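Local structure of branched-chain amino acid aminotransferase (Thermoproteus uzoniensis, 5CE8) at residues 20-24 / 25-29; 69-73 / 74-78; 112-116 / 117-121; 135-139 / 140-144; 204-208 / 209-213. The protein is a pyridoxal-phosphate-dependent aminotransferase that probably moves the amino group of leucine, isoleucine or valine to 2-oxoglutarate in branched-chain amino acid biosynthesis. All coordinates share one frame; numbering follows the deposited sequence.

Contact 1: residues 20-24 / 25-29; sequences RLVDE and EEAKV
Val22 lays its CG2 methyl against Ala27, with CG2 4.1 Å from Ala27 CB, and its CB faces that of Glu26 at a similar distance. The chain between them curls through two overlapping tight turns. Asp23 O receives Glu26 N at 2.9 Å, and Glu24 O receives Ala27 N at 3.0 Å. A sharper bend follows at Ala27, where Lys28 N bonds Glu26 O at 2.7 Å in an inverse gamma turn. Acidic side chains line the outside of the curl. Glu25 is bent at its second torsion (chi2 84°), which carries OE1 back to 3.6 Å from Asp23 CB, where it bonds Ser12, a residue of the N-terminal tag. Asp23 instead turns OD1 to a salt bridge with Lys14. The carboxylates of Glu24 and Glu25 are inclined by 62° to each other. With Asp23 OD2 4.6 Å from Glu25 OE1, like charges lie near one another, an effect that Lys14 would be expected to ease. On the inner side Val22 and Ala27 rest on strand 14-17. Two overlapping beta turns, Asp23-Glu26 and Glu24-Ala27, thus run into the inverse gamma turn and link strand 20-23, at the edge of the chain's antiparallel sheet, to strand 28-30, which pairs antiparallel with a strand of the second subunit.

Contact 2: residues 69-73 / 74-78; sequences RSAKI and IGLDV
Ala71 CB touches Leu76 and Val78, the residues that fold back beside its helix, and lies 3.5 Å from Val78 CG2. Leu76 O is also close, 3.3 Å from Ala71 CB. Val78 CG2 gets there because it sits beside its own backbone N, with CG1 anti to that N (chi1 176°). The carbonyl of the same alanine holds the fold-back. Ala71 O accepts Leu76 N at 2.9 Å, a bond that spans five residues and closes the helix end. It takes weaker bonds from Gly75 N and Ile74 N, so three backbone N-H groups converge on one oxygen. Ile74 N also bonds Ser70 O at 3.2 Å, in the ordinary helical pattern. The CG1 branch of Ile74 tucks inward, 3.7 Å from Ala71 O. Gly75 leaves the helix with positive phi (86°), which reverses the chain at the helix C terminus. In the next shell, Ser70 OG bonds the backbone N of Lys162, and the carbonyls of Lys72 and Ile73 bond Arg273 of the third subunit. The Ser70 side chain is about 9 Å from the bound pyridoxal phosphate. Helix 60-74 thus ends with Ser70, Ile74 and Leu76 against Val42 of strand 41-50, before the chain runs on to helix 82-95.

Contact 3: residues 112-116 / 117-121; sequences KPQIS and LDVRG
Between Gln114 and Val119 the backbone swings round in an irregular bend without helix or strand, with Asp118 at the centre of an inverse gamma turn. Ser116 starts the bend with an ST turn: its OG accepts Asp118 N at 3.0 Å in a nearly straight bond (165°). The hydroxyl oxygen reaches that N-H by lying beside the serine carbonyl carbon, opposite its own N (chi1 164°). Gln114 bridges the inside with an extended side chain. Its NE2 gives one bond to Ser116 O at 3.1 Å, in the amide plane, and another to Asp118 O at 2.8 Å, reached from 68° above that carbonyl's plane. Lys112 NZ holds the other end of the amide, at 2.9 Å from Gln114 OE1, so the amide is gripped at both its polar atoms. Farther along, Arg120 forms a side-on salt bridge with Asp118: NE meets OD1 at 2.8 Å and NH2 meets OD2 at 2.9 Å, each oxygen using its syn lone pair and lying in the guanidinium plane. The bend belongs to the connection from strand 102-109 to strand 125-132. Gln114 and Val119 lean on Pro34 and Leu117 on Tyr38, all of helix 34-38, while Leu117 and Val119 also pack on Ser198 and Ile171 of the second subunit.

Contact 4: residues 135-139 / 140-144; sequences KYLKV and EGVRA
Leu137 and Val142 make the close-packed inner side, Leu137 CB lying 3.7 Å from Val142 CG1. That methyl also comes within 3.8 Å of Lys138 N and approaches the root of the lysine side chain; Leu137 and Val142 both lean on Thr265 of strand 265-270. Beside this apolar core the chain reverses in a type I beta turn from Lys138 to Gly141, closed by a weak bond from Gly141 N to Lys138 O at 3.3 Å, and it opens directly into strand 142-146 of the mixed sheet. Gly141 has backbone angles (phi 123°, psi 151°) at which a side chain would press on the preceding carbonyl oxygen. The outer side is charged and more exposed to solvent. Glu140 kinks at the CB-CG bond (chi2 -68°) and folds back over the aliphatic part of Lys138, its OE2 3.2 Å from Lys138 CB and 3.3 Å from Lys138 CD. No ion pair results, since Lys138 NZ is 5.6 Å from Glu140 OE2 and extends instead to a salt bridge with Asp183. There it comes within 4.0 Å of Arg143 NE, approaching the guanidinium obliquely. Asp183 also accepts the backbone N of Arg143, and its negative charge probably eases the approach of the two cations; Arg143 NH2 bonds Gly181 O.

Contact 5: residues 204-208 / 209-213; sequences IVRRG and VLMTP
Met211 slants between Ile204 and Arg206 on one face of a two-stranded hairpin. Its CB lies 3.8 Å from Ile204 CG1. With CG beside its own backbone N (chi1 -61°) and the chain extended from there, SD passes obliquely across the extended arginine chain, 3.9 Å from Arg206 CD. On the other face Val205 CG2 meets Leu210 CD1 at 3.7 Å, with both residues packed on Ile280 of helix 279-292. The backbones run antiparallel: Ile204 N bonds Met211 O at 2.9 Å, and Arg206 N bonds Val209 O at 2.9 Å. A type I' turn links them, with Arg207 and Gly208 at its corners. There the guanidinium groups of Arg206 and Arg207 lie one over the other's rim, their planes inclined by about 30°, Arg206 NH2 standing 3.3 Å above the plane of Arg207. Both form salt bridges with Glu221 of the fourth subunit. The chemistry thus changes from apolar packing at the base to paired arginines at the tip, their charges probably balanced by an acid across the interface.

The five contacts follow one another from the N terminus, each closing a local bend before the next opens; none nests or crosses. Contact 1 turns strand 20-23 towards the strand that pairs with the second subunit. Contact 2 ends helix 60-74 near the cofactor, and contact 3, its centre about 15 Å away, bends the connection between strands 102-109 and 125-132 against that same second subunit. After strand 125-132 the chain leaves the antiparallel sheet, and contact 4 starts the mixed sheet, in which contact 5 forms a hairpin. Interfaces relate some of them again: Tyr136 touches Leu117 of the second subunit, and Arg207 approaches Arg69 of the fourth.

Contact 1: residues 20-24 / 25-29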
loop_
_atom_site.group_PDB
_atom_site.type_symbol
_atom_site.label_atom_id
_atom_site.label_comp_id
_atom_site.label_asym_id
_atom_site.label_seq_id
_atom_site.Cartn_x
_atom_site.Cartn_y
_atom_site.Cartn_z
ATOM N N ARG A 20 44.961 -4.550 13.891
ATOM C CA ARG A 20 45.986 -5.639 13.951
ATOM C C ARG A 20 45.777 -6.602 12.831
ATOM O O ARG A 20 44.618 -6.919 12.456
ATOM C CB ARG A 20 45.898 -6.461 15.261
ATOM C CG ARG A 20 47.069 -7.407 15.572
ATOM C CD ARG A 20 46.736 -8.384 16.712
ATOM N NE ARG A 20 47.760 -9.425 16.962
ATOM C CZ ARG A 20 47.576 -10.476 17.765
ATOM N NH1 ARG A 20 46.400 -10.647 18.357
ATOM N NH2 ARG A 20 48.561 -11.363 17.962
ATOM N N LEU A 21 46.896 -7.080 12.284
ATOM C CA LEU A 21 46.851 -8.091 11.237
ATOM C C LEU A 21 46.889 -9.426 11.954
ATOM O O LEU A 21 47.792 -9.721 12.686
ATOM C CB LEU A 21 47.980 -7.952 10.257
ATOM C CG LEU A 21 47.824 -7.404 8.816
ATOM C CD1 LEU A 21 46.446 -6.858 8.405
ATOM C CD2 LEU A 21 48.972 -6.447 8.465
ATOM N N VAL A 22 45.838 -10.205 11.805
ATOM C CA VAL A 22 45.724 -11.442 12.566
ATOM C C VAL A 22 45.561 -12.514 11.507
ATOM O O VAL A 22 45.194 -12.214 10.402
ATOM C CB VAL A 22 44.533 -11.451 13.557
ATOM C CG1 VAL A 22 44.756 -10.492 14.720
ATOM C CG2 VAL A 22 43.181 -11.242 12.819
ATOM N N ASP A 23 45.857 -13.739 11.816
ATOM C CA ASP A 23 45.543 -14.851 10.924
ATOM C C ASP A 23 44.026 -15.034 10.768
ATOM O O ASP A 23 43.288 -14.753 11.687
ATOM C CB ASP A 23 46.107 -16.128 11.540
ATOM C CG ASP A 23 47.622 -16.275 11.346
ATOM O OD1 ASP A 23 48.262 -15.580 10.468
ATOM O OD2 ASP A 23 48.160 -17.174 12.071
ATOM N N GLU A 24 43.543 -15.536 9.642
ATOM C CA GLU A 24 42.077 -15.485 9.404
ATOM C C GLU A 24 41.311 -16.352 10.408
ATOM O O GLU A 24 40.204 -16.045 10.712
ATOM C CB GLU A 24 41.713 -15.836 7.981
ATOM C CG GLU A 24 41.650 -17.321 7.591
ATOM C CD GLU A 24 40.916 -17.518 6.248
ATOM O OE1 GLU A 24 41.560 -17.486 5.210
ATOM O OE2 GLU A 24 39.672 -17.650 6.229
ATOM N N GLU A 25 41.933 -17.395 10.964
ATOM C CA GLU A 25 41.333 -18.182 12.083
ATOM C C GLU A 25 41.143 -17.400 13.424
ATOM O O GLU A 25 40.389 -17.789 14.305
ATOM C CB GLU A 25 42.168 -19.437 12.394
ATOM C CG GLU A 25 42.443 -20.410 11.253
ATOM C CD GLU A 25 43.660 -20.081 10.333
ATOM O OE1 GLU A 25 44.298 -18.952 10.305
ATOM O OE2 GLU A 25 43.970 -21.027 9.551
ATOM N N GLU A 26 41.885 -16.347 13.640
ATOM C CA GLU A 26 41.596 -15.541 14.815
ATOM C C GLU A 26 40.532 -14.481 14.440
ATOM O O GLU A 26 40.052 -13.792 15.327
ATOM C CB GLU A 26 42.845 -14.858 15.351
ATOM C CG GLU A 26 44.012 -15.795 15.683
ATOM C CD GLU A 26 43.602 -16.975 16.535
ATOM O OE1 GLU A 26 43.029 -16.736 17.597
ATOM O OE2 GLU A 26 43.797 -18.151 16.103
ATOM N N ALA A 27 40.196 -14.289 13.159
ATOM C CA ALA A 27 39.306 -13.139 12.849
ATOM C C ALA A 27 37.869 -13.637 13.078
ATOM O O ALA A 27 37.179 -14.018 12.163
ATOM C CB ALA A 27 39.542 -12.581 11.444
ATOM N N LYS A 28 37.503 -13.742 14.346
ATOM C CA LYS A 28 36.203 -14.302 14.784
ATOM C C LYS A 28 35.509 -13.398 15.754
ATOM O O LYS A 28 36.133 -12.629 16.497
ATOM C CB LYS A 28 36.424 -15.629 15.453
ATOM C CG LYS A 28 37.154 -16.615 14.558
ATOM C CD LYS A 28 36.750 -18.061 14.697
ATOM C CE LYS A 28 37.212 -18.806 13.450
ATOM N NZ LYS A 28 36.657 -20.193 13.379
ATOM N N VAL A 29 34.219 -13.615 15.914
ATOM C CA VAL A 29 33.421 -12.760 16.808
ATOM C C VAL A 29 32.522 -13.656 17.646
ATOM O O VAL A 29 32.059 -14.691 17.135
ATOM C CB VAL A 29 32.601 -11.764 16.010
ATOM C CG1 VAL A 29 31.621 -12.489 15.049
ATOM C CG2 VAL A 29 31.859 -10.815 16.953
#

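Contact 2: residues 69-73 / 74-78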
loop_
_atom_site.group_PDB
_atom_site.type_symbol
_atom_site.label_atom_id
_atom_site.label_comp_id
_atom_site.label_asym_id
_atom_site.label_seq_id
_atom_site.Cartn_x
_atom_site.Cartn_y
_atom_site.Cartn_z
ATOM N N ARG A 69 28.939 6.184 6.249
ATOM C CA ARG A 69 27.565 6.716 6.076
ATOM C C ARG A 69 26.634 5.590 6.471
ATOM O O ARG A 69 25.687 5.842 7.194
ATOM C CB ARG A 69 27.253 7.206 4.674
ATOM C CG ARG A 69 28.006 8.508 4.346
ATOM C CD ARG A 69 27.302 9.288 3.198
ATOM N NE ARG A 69 27.371 8.453 2.018
ATOM C CZ ARG A 69 28.463 8.260 1.294
ATOM N NH1 ARG A 69 29.641 8.844 1.565
ATOM N NH2 ARG A 69 28.388 7.449 0.300
ATOM N N SER A 70 26.907 4.352 6.040
ATOM C CA SER A 70 26.071 3.162 6.430
ATOM C C SER A 70 25.933 3.030 7.898
ATOM O O SER A 70 24.819 2.854 8.388
ATOM C CB SER A 70 26.571 1.887 5.815
ATOM O OG SER A 70 26.139 1.845 4.417
ATOM N N ALA A 71 27.033 3.202 8.630
ATOM C CA ALA A 71 26.985 3.133 10.097
ATOM C C ALA A 71 26.136 4.272 10.740
ATOM O O ALA A 71 25.344 4.071 11.656
ATOM C CB ALA A 71 28.431 3.196 10.703
ATOM N N LYS A 72 26.368 5.462 10.300
ATOM C CA LYS A 72 25.661 6.615 10.923
ATOM C C LYS A 72 24.170 6.485 10.615
ATOM O O LYS A 72 23.296 6.873 11.388
ATOM C CB LYS A 72 26.185 7.912 10.309
ATOM C CG LYS A 72 25.279 9.142 10.551
ATOM C CD LYS A 72 25.556 10.284 9.570
ATOM C CE LYS A 72 26.312 11.428 10.225
ATOM N NZ LYS A 72 25.395 12.312 10.982
ATOM N N ILE A 73 23.869 5.959 9.449
ATOM C CA ILE A 73 22.472 5.655 9.124
ATOM C C ILE A 73 21.840 4.679 10.179
ATOM O O ILE A 73 20.723 4.935 10.674
ATOM C CB ILE A 73 22.399 5.130 7.682
ATOM C CG1 ILE A 73 22.635 6.294 6.736
ATOM C CG2 ILE A 73 21.051 4.565 7.416
ATOM C CD1 ILE A 73 22.585 5.921 5.269
ATOM N N ILE A 74 22.558 3.634 10.548
ATOM C CA ILE A 74 21.987 2.584 11.445
ATOM C C ILE A 74 22.242 2.896 12.917
ATOM O O ILE A 74 21.695 2.230 13.743
ATOM C CB ILE A 74 22.404 1.102 11.069
ATOM C CG1 ILE A 74 23.896 0.722 11.332
ATOM C CG2 ILE A 74 21.947 0.789 9.660
ATOM C CD1 ILE A 74 24.122 -0.764 11.561
ATOM N N GLY A 75 23.143 3.860 13.207
ATOM C CA GLY A 75 23.511 4.243 14.607
ATOM C C GLY A 75 24.626 3.313 15.120
ATOM O O GLY A 75 24.714 3.007 16.325
ATOM N N LEU A 76 25.455 2.810 14.220
ATOM C CA LEU A 76 26.615 2.007 14.635
ATOM C C LEU A 76 27.851 2.939 14.777
ATOM O O LEU A 76 28.032 3.832 13.951
ATOM C CB LEU A 76 26.811 0.997 13.513
ATOM C CG LEU A 76 27.962 0.064 13.727
ATOM C CD1 LEU A 76 27.703 -0.774 14.981
ATOM C CD2 LEU A 76 28.152 -0.764 12.519
ATOM N N ASP A 77 28.652 2.834 15.851
ATOM C CA ASP A 77 29.678 3.823 16.119
ATOM C C ASP A 77 30.979 3.174 15.616
ATOM O O ASP A 77 31.496 2.232 16.222
ATOM C CB ASP A 77 29.689 4.177 17.619
ATOM C CG ASP A 77 30.903 5.013 18.057
ATOM O OD1 ASP A 77 31.549 5.699 17.262
ATOM O OD2 ASP A 77 31.218 4.950 19.258
ATOM N N VAL A 78 31.488 3.682 14.496
ATOM C CA VAL A 78 32.723 3.143 13.895
ATOM C C VAL A 78 33.886 4.043 14.298
ATOM O O VAL A 78 33.974 5.168 13.860
ATOM C CB VAL A 78 32.571 3.008 12.383
ATOM C CG1 VAL A 78 33.879 2.543 11.750
ATOM C CG2 VAL A 78 31.470 2.010 12.070
#

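Contact 3: residues 112-116 / 117-121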
loop_
_atom_site.group_PDB
_atom_site.type_symbol
_atom_site.label_atom_id
_atom_site.label_comp_id
_atom_site.label_asym_id
_atom_site.label_seq_id
_atom_site.Cartn_x
_atom_site.Cartn_y
_atom_site.Cartn_z
ATOM N N LYS A 112 31.346 -7.208 21.398
ATOM C CA LYS A 112 30.823 -7.538 22.716
ATOM C C LYS A 112 29.566 -8.496 22.652
ATOM O O LYS A 112 28.719 -8.359 21.808
ATOM C CB LYS A 112 30.494 -6.219 23.425
ATOM C CG LYS A 112 29.949 -6.354 24.840
ATOM C CD LYS A 112 29.225 -5.101 25.332
ATOM C CE LYS A 112 27.897 -5.490 25.974
ATOM N NZ LYS A 112 27.139 -4.383 26.654
ATOM N N PRO A 113 29.465 -9.501 23.534
ATOM C CA PRO A 113 28.207 -10.258 23.672
ATOM C C PRO A 113 27.060 -9.410 24.272
ATOM O O PRO A 113 27.281 -8.707 25.220
ATOM C CB PRO A 113 28.593 -11.411 24.621
ATOM C CG PRO A 113 29.901 -11.022 25.261
ATOM C CD PRO A 113 30.537 -9.947 24.452
ATOM N N GLN A 114 25.853 -9.405 23.699
ATOM C CA GLN A 114 24.758 -8.605 24.292
ATOM C C GLN A 114 23.449 -9.157 23.791
ATOM O O GLN A 114 23.209 -9.187 22.625
ATOM C CB GLN A 114 24.868 -7.118 23.951
ATOM C CG GLN A 114 23.775 -6.257 24.579
ATOM C CD GLN A 114 23.961 -4.800 24.324
ATOM O OE1 GLN A 114 24.994 -4.266 24.681
ATOM N NE2 GLN A 114 22.978 -4.120 23.663
ATOM N N ILE A 115 22.635 -9.638 24.697
ATOM C CA ILE A 115 21.265 -10.038 24.393
ATOM C C ILE A 115 20.325 -8.853 24.102
ATOM O O ILE A 115 19.354 -8.954 23.300
ATOM C CB ILE A 115 20.712 -10.800 25.628
ATOM C CG1 ILE A 115 21.635 -12.006 25.951
ATOM C CG2 ILE A 115 19.250 -11.188 25.420
ATOM C CD1 ILE A 115 21.897 -12.958 24.756
ATOM N N SER A 116 20.506 -7.769 24.840
ATOM C CA SER A 116 19.560 -6.622 24.726
ATOM C C SER A 116 19.542 -5.950 23.301
ATOM O O SER A 116 20.564 -5.730 22.655
ATOM C CB SER A 116 19.928 -5.622 25.771
ATOM O OG SER A 116 19.335 -4.406 25.490
ATOM N N LEU A 117 18.389 -5.602 22.785
ATOM C CA LEU A 117 18.332 -4.800 21.563
ATOM C C LEU A 117 18.793 -3.367 21.676
ATOM O O LEU A 117 18.815 -2.662 20.658
ATOM C CB LEU A 117 16.907 -4.772 20.981
ATOM C CG LEU A 117 16.297 -6.111 20.757
ATOM C CD1 LEU A 117 14.809 -5.906 20.572
ATOM C CD2 LEU A 117 17.009 -6.788 19.609
ATOM N N ASP A 118 19.123 -2.896 22.868
ATOM C CA ASP A 118 19.554 -1.491 23.066
ATOM C C ASP A 118 21.080 -1.405 22.787
ATOM O O ASP A 118 21.917 -1.521 23.684
ATOM C CB ASP A 118 19.244 -1.016 24.485
ATOM C CG ASP A 118 19.496 0.450 24.687
ATOM O OD1 ASP A 118 19.932 1.172 23.765
ATOM O OD2 ASP A 118 19.198 0.900 25.808
ATOM N N VAL A 119 21.413 -1.199 21.525
ATOM C CA VAL A 119 22.812 -1.197 21.075
ATOM C C VAL A 119 23.472 0.184 21.198
ATOM O O VAL A 119 24.670 0.364 20.919
ATOM C CB VAL A 119 22.930 -1.840 19.665
ATOM C CG1 VAL A 119 22.514 -3.285 19.742
ATOM C CG2 VAL A 119 22.135 -1.104 18.612
ATOM N N ARG A 120 22.745 1.152 21.756
ATOM C CA ARG A 120 23.308 2.460 21.983
ATOM C C ARG A 120 24.659 2.496 22.663
ATOM O O ARG A 120 24.932 1.749 23.598
ATOM C CB ARG A 120 22.312 3.299 22.803
ATOM C CG ARG A 120 21.122 3.786 21.923
ATOM C CD ARG A 120 20.089 4.593 22.680
ATOM N NE ARG A 120 19.711 3.938 23.932
ATOM C CZ ARG A 120 19.276 4.559 25.029
ATOM N NH1 ARG A 120 19.133 5.892 25.074
ATOM N NH2 ARG A 120 18.953 3.822 26.088
ATOM N N GLY A 121 25.518 3.369 22.149
ATOM C CA GLY A 121 26.766 3.667 22.810
ATOM C C GLY A 121 27.847 2.593 22.741
ATOM O O GLY A 121 28.912 2.822 23.233
#

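Contact 4: residues 135-139 / 140-144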
loop_
_atom_site.group_PDB
_atom_site.type_symbol
_atom_site.label_atom_id
_atom_site.label_comp_id
_atom_site.label_asym_id
_atom_site.label_seq_id
_atom_site.Cartn_x
_atom_site.Cartn_y
_atom_site.Cartn_z
ATOM N N LYS A 135 35.275 -13.922 -11.436
ATOM C CA LYS A 135 33.931 -13.366 -11.808
ATOM C C LYS A 135 32.738 -13.860 -10.900
ATOM O O LYS A 135 32.784 -15.006 -10.401
ATOM C CB LYS A 135 33.709 -13.589 -13.330
ATOM C CG LYS A 135 34.671 -12.758 -14.213
ATOM N N TYR A 136 31.726 -12.987 -10.664
ATOM C CA TYR A 136 30.453 -13.297 -9.885
ATOM C C TYR A 136 29.264 -13.777 -10.755
ATOM O O TYR A 136 28.414 -14.568 -10.306
ATOM C CB TYR A 136 29.958 -12.062 -9.076
ATOM C CG TYR A 136 28.851 -12.328 -8.038
ATOM C CD1 TYR A 136 28.983 -13.367 -7.116
ATOM C CD2 TYR A 136 27.709 -11.509 -7.939
ATOM C CE1 TYR A 136 28.034 -13.613 -6.126
ATOM C CE2 TYR A 136 26.704 -11.768 -6.958
ATOM C CZ TYR A 136 26.890 -12.807 -6.043
ATOM O OH TYR A 136 25.978 -13.100 -5.049
ATOM N N LEU A 137 29.183 -13.241 -11.971
ATOM C CA LEU A 137 28.180 -13.643 -12.934
ATOM C C LEU A 137 28.839 -13.887 -14.261
ATOM O O LEU A 137 29.805 -13.198 -14.593
ATOM C CB LEU A 137 27.141 -12.535 -13.077
ATOM C CG LEU A 137 26.340 -12.109 -11.850
ATOM C CD1 LEU A 137 25.389 -10.927 -12.133
ATOM C CD2 LEU A 137 25.594 -13.307 -11.240
ATOM N N LYS A 138 28.243 -14.798 -15.046
ATOM C CA LYS A 138 28.675 -15.098 -16.436
ATOM C C LYS A 138 28.986 -13.811 -17.246
ATOM O O LYS A 138 28.170 -12.906 -17.289
ATOM C CB LYS A 138 27.636 -15.928 -17.223
ATOM C CG LYS A 138 26.802 -17.053 -16.577
ATOM C CD LYS A 138 25.923 -17.734 -17.680
ATOM C CE LYS A 138 24.827 -18.715 -17.185
ATOM N NZ LYS A 138 23.367 -18.592 -17.596
ATOM N N VAL A 139 30.161 -13.718 -17.877
ATOM C CA VAL A 139 30.552 -12.453 -18.587
ATOM C C VAL A 139 29.663 -12.211 -19.811
ATOM O O VAL A 139 29.220 -11.044 -20.138
ATOM C CB VAL A 139 32.068 -12.411 -18.973
ATOM C CG1 VAL A 139 32.505 -13.635 -19.821
ATOM C CG2 VAL A 139 32.386 -11.101 -19.708
ATOM N N GLU A 140 29.369 -13.311 -20.482
ATOM C CA GLU A 140 28.524 -13.269 -21.688
ATOM C C GLU A 140 27.056 -12.971 -21.451
ATOM O O GLU A 140 26.349 -12.818 -22.420
ATOM C CB GLU A 140 28.662 -14.543 -22.557
ATOM C CG GLU A 140 28.036 -15.806 -22.004
ATOM C CD GLU A 140 28.741 -16.308 -20.771
ATOM O OE1 GLU A 140 29.881 -15.839 -20.501
ATOM O OE2 GLU A 140 28.155 -17.177 -20.087
ATOM N N GLY A 141 26.601 -12.896 -20.193
ATOM C CA GLY A 141 25.206 -12.597 -19.869
ATOM C C GLY A 141 24.512 -13.643 -19.010
ATOM O O GLY A 141 24.810 -14.806 -19.050
ATOM N N VAL A 142 23.580 -13.215 -18.245
ATOM C CA VAL A 142 22.864 -14.063 -17.305
ATOM C C VAL A 142 21.350 -14.011 -17.544
ATOM O O VAL A 142 20.885 -13.156 -18.202
ATOM C CB VAL A 142 23.118 -13.581 -15.891
ATOM C CG1 VAL A 142 24.602 -13.802 -15.452
ATOM C CG2 VAL A 142 22.691 -12.179 -15.705
ATOM N N ARG A 143 20.625 -15.008 -17.062
ATOM C CA ARG A 143 19.179 -15.117 -17.238
ATOM C C ARG A 143 18.685 -14.715 -15.880
ATOM O O ARG A 143 19.204 -15.205 -14.852
ATOM C CB ARG A 143 18.819 -16.555 -17.616
ATOM C CG ARG A 143 19.467 -17.024 -18.925
ATOM C CD ARG A 143 18.995 -18.357 -19.399
ATOM N NE ARG A 143 19.586 -19.371 -18.556
ATOM C CZ ARG A 143 19.034 -19.946 -17.472
ATOM N NH1 ARG A 143 17.799 -19.687 -17.055
ATOM N NH2 ARG A 143 19.771 -20.800 -16.789
ATOM N N ALA A 144 17.708 -13.826 -15.877
ATOM C CA ALA A 144 17.134 -13.335 -14.665
ATOM C C ALA A 144 15.627 -13.587 -14.522
ATOM O O ALA A 144 14.919 -13.801 -15.507
ATOM C CB ALA A 144 17.496 -11.860 -14.551
#

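Contact 5: residues 204-208 / 209-213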
loop_
_atom_site.group_PDB
_atom_site.type_symbol
_atom_site.label_atom_id
_atom_site.label_comp_id
_atom_site.label_asym_id
_atom_site.label_seq_id
_atom_site.Cartn_x
_atom_site.Cartn_y
_atom_site.Cartn_z
ATOM N N ILE A 204 18.507 -0.338 -17.759
ATOM C CA ILE A 204 18.042 -0.797 -19.054
ATOM C C ILE A 204 18.449 0.186 -20.148
ATOM O O ILE A 204 18.696 1.285 -19.865
ATOM C CB ILE A 204 16.517 -1.053 -19.043
ATOM C CG1 ILE A 204 15.759 0.251 -18.816
ATOM C CG2 ILE A 204 16.206 -2.163 -18.015
ATOM C CD1 ILE A 204 14.263 0.086 -19.017
ATOM N N VAL A 205 18.357 -0.224 -21.412
ATOM C CA VAL A 205 18.406 0.725 -22.516
ATOM C C VAL A 205 17.076 0.655 -23.235
ATOM O O VAL A 205 16.580 -0.343 -23.552
ATOM C CB VAL A 205 19.549 0.578 -23.461
ATOM C CG1 VAL A 205 19.627 1.707 -24.432
ATOM C CG2 VAL A 205 20.877 0.569 -22.748
ATOM N N ARG A 206 16.488 1.795 -23.457
ATOM C CA ARG A 206 15.154 1.808 -24.015
ATOM C C ARG A 206 15.231 2.950 -24.963
ATOM O O ARG A 206 15.276 4.110 -24.545
ATOM C CB ARG A 206 14.143 2.033 -22.935
ATOM C CG ARG A 206 12.717 2.225 -23.400
ATOM C CD ARG A 206 11.800 2.352 -22.196
ATOM N NE ARG A 206 10.419 2.420 -22.673
ATOM C CZ ARG A 206 9.899 3.502 -23.224
ATOM N NH1 ARG A 206 10.625 4.608 -23.332
ATOM N NH2 ARG A 206 8.642 3.494 -23.650
ATOM N N ARG A 207 15.228 2.605 -26.264
ATOM C CA ARG A 207 15.172 3.643 -27.333
ATOM C C ARG A 207 16.290 4.689 -27.171
ATOM O O ARG A 207 16.070 5.927 -27.197
ATOM C CB ARG A 207 13.831 4.381 -27.287
ATOM C CG ARG A 207 12.652 3.488 -27.237
ATOM C CD ARG A 207 11.324 4.169 -27.578
ATOM N NE ARG A 207 10.356 3.095 -27.280
ATOM C CZ ARG A 207 9.057 3.221 -27.052
ATOM N NH1 ARG A 207 8.490 4.406 -27.130
ATOM N NH2 ARG A 207 8.325 2.139 -26.736
ATOM N N GLY A 208 17.469 4.159 -26.973
ATOM C CA GLY A 208 18.699 4.934 -26.991
ATOM C C GLY A 208 18.985 5.615 -25.715
ATOM O O GLY A 208 19.938 6.377 -25.625
ATOM N N VAL A 209 18.158 5.377 -24.713
ATOM C CA VAL A 209 18.330 6.039 -23.471
ATOM C C VAL A 209 18.536 5.014 -22.387
ATOM O O VAL A 209 17.721 4.065 -22.190
ATOM C CB VAL A 209 17.079 6.836 -23.104
ATOM C CG1 VAL A 209 17.328 7.437 -21.750
ATOM C CG2 VAL A 209 16.801 7.901 -24.176
ATOM N N LEU A 210 19.591 5.270 -21.617
ATOM C CA LEU A 210 19.959 4.441 -20.519
ATOM C C LEU A 210 19.073 4.913 -19.320
ATOM O O LEU A 210 18.911 6.153 -19.007
ATOM C CB LEU A 210 21.440 4.650 -20.333
ATOM C CG LEU A 210 22.376 3.837 -19.468
ATOM C CD1 LEU A 210 22.325 2.428 -19.939
ATOM C CD2 LEU A 210 23.750 4.433 -19.646
ATOM N N MET A 211 18.430 3.949 -18.690
ATOM C CA MET A 211 17.566 4.236 -17.523
ATOM C C MET A 211 17.947 3.379 -16.342
ATOM O O MET A 211 18.199 2.189 -16.473
ATOM C CB MET A 211 16.086 3.959 -17.870
ATOM C CG MET A 211 15.569 4.795 -18.977
ATOM S SD MET A 211 13.937 4.146 -19.449
ATOM C CE MET A 211 12.906 4.776 -18.127
ATOM N N THR A 212 17.943 3.969 -15.173
ATOM C CA THR A 212 18.266 3.256 -13.896
ATOM C C THR A 212 17.350 3.720 -12.753
ATOM O O THR A 212 16.966 4.878 -12.746
ATOM C CB THR A 212 19.742 3.362 -13.507
ATOM O OG1 THR A 212 20.141 2.253 -12.667
ATOM C CG2 THR A 212 20.100 4.711 -12.856
ATOM N N PRO A 213 16.883 2.810 -11.867
ATOM C CA PRO A 213 15.968 3.291 -10.895
ATOM C C PRO A 213 16.672 4.323 -10.035
ATOM O O PRO A 213 17.869 4.156 -9.693
ATOM C CB PRO A 213 15.644 2.048 -10.054
ATOM C CG PRO A 213 15.777 0.917 -11.013
ATOM C CD PRO A 213 16.958 1.364 -11.845
#